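Local coordinates for protein pyroglutatmate porin OpdO (Pseudomonas aeruginosa, PDB 3SZV) that probably forms a substrate-selective channel across the bacterial outer membrane, as a beta-barrel porin of the OprD family of carboxylate channels, at residues 296-300 against 311-315. Residues are numbered along the deposited sequence; the frame is centred on the assembly and turned at random.
Sequences LVNFI and RSWQL
Q314 reaches off its strand with CG opposite the backbone N (chi1 175°) and the rest of the chain extended, while N298 turns CG away from its own carbonyl carbon (chi1 -71°), and the two side chains pass in opposite directions until their amides meet. NE2 of Q314 donates to OD1 of N298 over 2.9 Å; the oxygen lies nearly in the glutamine's amide plane, but the donor sits tilted from the asparagine's carbonyl plane. The same NE2 makes a weak, bent bond to the backbone O of V297 at 3.1 Å. On the other branch of the asparagine, ND2 gives an almost straight bond (169°) to OG of S312, 2.9 Å away in the plane of the N298 amide. N298 stands in a type I turn from L296 to F299, and its backbone N is hydrogen-bonded to OE1 of Q278 on strand 271-281. W313, between S312 and Q314, points the other way to the detergent-bearing surface, so the loop lies on the inner face of the barrel wall. Each end of the buried N298 amide has a side-chain partner on the strand; V297 O, able only to accept, favours NE2 at that end of Q314, and NE2 in turn favours OD1 facing it.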
loop_
_atom_site.group_PDB
_atom_site.type_symbol
_atom_site.label_atom_id
_atom_site.label_comp_id
_atom_site.label_asym_id
_atom_site.label_seq_id
_atom_site.Cartn_x
_atom_site.Cartn_y
_atom_site.Cartn_z
ATOM N N LEU A 296 -2.789 -4.527 -7.816
ATOM C CA LEU A 296 -2.866 -4.616 -9.277
ATOM C C LEU A 296 -1.616 -4.025 -9.885
ATOM O O LEU A 296 -1.166 -2.958 -9.467
ATOM C CB LEU A 296 -4.089 -3.862 -9.796
ATOM C CG LEU A 296 -5.436 -4.484 -9.412
ATOM C CD1 LEU A 296 -6.564 -3.514 -9.753
ATOM C CD2 LEU A 296 -5.650 -5.846 -10.113
ATOM N N VAL A 297 -1.040 -4.713 -10.863
ATOM C CA VAL A 297 0.209 -4.228 -11.447
ATOM C C VAL A 297 0.059 -2.861 -12.110
ATOM O O VAL A 297 1.027 -2.099 -12.164
ATOM C CB VAL A 297 0.860 -5.239 -12.446
ATOM C CG1 VAL A 297 1.169 -6.596 -11.764
ATOM C CG2 VAL A 297 0.007 -5.410 -13.724
ATOM N N ASN A 298 -1.135 -2.552 -12.635
ATOM C CA ASN A 298 -1.340 -1.272 -13.299
ATOM C C ASN A 298 -2.091 -0.235 -12.457
ATOM O O ASN A 298 -2.616 0.743 -12.983
ATOM C CB ASN A 298 -2.021 -1.483 -14.666
ATOM C CG ASN A 298 -1.086 -2.132 -15.694
ATOM O OD1 ASN A 298 0.131 -2.236 -15.489
ATOM N ND2 ASN A 298 -1.658 -2.556 -16.822
ATOM N N PHE A 299 -2.110 -0.441 -11.140
ATOM C CA PHE A 299 -2.629 0.560 -10.208
ATOM C C PHE A 299 -1.553 1.623 -10.015
ATOM O O PHE A 299 -0.439 1.324 -9.563
ATOM C CB PHE A 299 -2.995 -0.103 -8.869
ATOM C CG PHE A 299 -3.114 0.844 -7.697
ATOM C CD1 PHE A 299 -4.054 1.863 -7.686
ATOM C CD2 PHE A 299 -2.322 0.656 -6.576
ATOM C CE1 PHE A 299 -4.170 2.716 -6.575
ATOM C CE2 PHE A 299 -2.438 1.495 -5.470
ATOM C CZ PHE A 299 -3.362 2.521 -5.474
ATOM N N ILE A 300 -1.895 2.853 -10.381
ATOM C CA ILE A 300 -0.940 3.954 -10.399
ATOM C C ILE A 300 -1.478 5.167 -9.625
ATOM O O ILE A 300 -2.178 4.974 -8.623
ATOM C CB ILE A 300 -0.475 4.251 -11.843
ATOM C CG1 ILE A 300 -1.651 4.578 -12.770
ATOM C CG2 ILE A 300 0.309 3.064 -12.383
ATOM C CD1 ILE A 300 -1.194 5.211 -14.082
ATOM N N ARG A 311 -8.734 -4.252 -20.145
ATOM C CA ARG A 311 -7.418 -4.741 -20.558
ATOM C C ARG A 311 -6.502 -3.540 -20.619
ATOM O O ARG A 311 -6.878 -2.508 -21.178
ATOM C CB ARG A 311 -7.514 -5.405 -21.932
ATOM C CG ARG A 311 -6.170 -5.731 -22.570
ATOM C CD ARG A 311 -6.361 -6.340 -23.953
ATOM N NE ARG A 311 -7.127 -5.454 -24.828
ATOM C CZ ARG A 311 -7.921 -5.874 -25.806
ATOM N NH1 ARG A 311 -8.059 -7.173 -26.040
ATOM N NH2 ARG A 311 -8.582 -4.998 -26.551
ATOM N N SER A 312 -5.312 -3.643 -20.030
ATOM C CA SER A 312 -4.442 -2.484 -19.995
ATOM C C SER A 312 -2.977 -2.864 -20.079
ATOM O O SER A 312 -2.586 -3.968 -19.695
ATOM C CB SER A 312 -4.712 -1.650 -18.737
ATOM O OG SER A 312 -4.424 -2.372 -17.543
ATOM N N TRP A 313 -2.177 -1.949 -20.609
ATOM C CA TRP A 313 -0.736 -2.128 -20.622
ATOM C C TRP A 313 -0.060 -0.902 -20.047
ATOM O O TRP A 313 -0.609 0.208 -20.097
ATOM C CB TRP A 313 -0.225 -2.434 -22.040
ATOM C CG TRP A 313 -0.470 -1.371 -23.060
ATOM C CD1 TRP A 313 -1.494 -1.324 -23.965
ATOM C CD2 TRP A 313 0.340 -0.218 -23.311
ATOM N NE1 TRP A 313 -1.374 -0.202 -24.758
ATOM C CE2 TRP A 313 -0.255 0.492 -24.375
ATOM C CE3 TRP A 313 1.514 0.285 -22.736
ATOM C CZ2 TRP A 313 0.280 1.683 -24.871
ATOM C CZ3 TRP A 313 2.043 1.464 -23.229
ATOM C CH2 TRP A 313 1.430 2.149 -24.287
ATOM N N GLN A 314 1.134 -1.115 -19.498
ATOM C CA GLN A 314 1.892 -0.065 -18.830
ATOM C C GLN A 314 3.323 -0.053 -19.336
ATOM O O GLN A 314 3.934 -1.113 -19.508
ATOM C CB GLN A 314 1.930 -0.289 -17.310
ATOM C CG GLN A 314 2.824 0.740 -16.581
ATOM C CD GLN A 314 2.851 0.627 -15.057
ATOM O OE1 GLN A 314 3.532 1.417 -14.406
ATOM N NE2 GLN A 314 2.146 -0.353 -14.486
ATOM N N LEU A 315 3.863 1.146 -19.542
ATOM C CA LEU A 315 5.305 1.320 -19.679
ATOM C C LEU A 315 5.750 2.339 -18.638
ATOM O O LEU A 315 5.113 3.380 -18.471
ATOM C CB LEU A 315 5.684 1.751 -21.101
ATOM C CG LEU A 315 5.602 0.623 -22.140
ATOM C CD1 LEU A 315 5.761 1.159 -23.560
ATOM C CD2 LEU A 315 6.638 -0.466 -21.851
#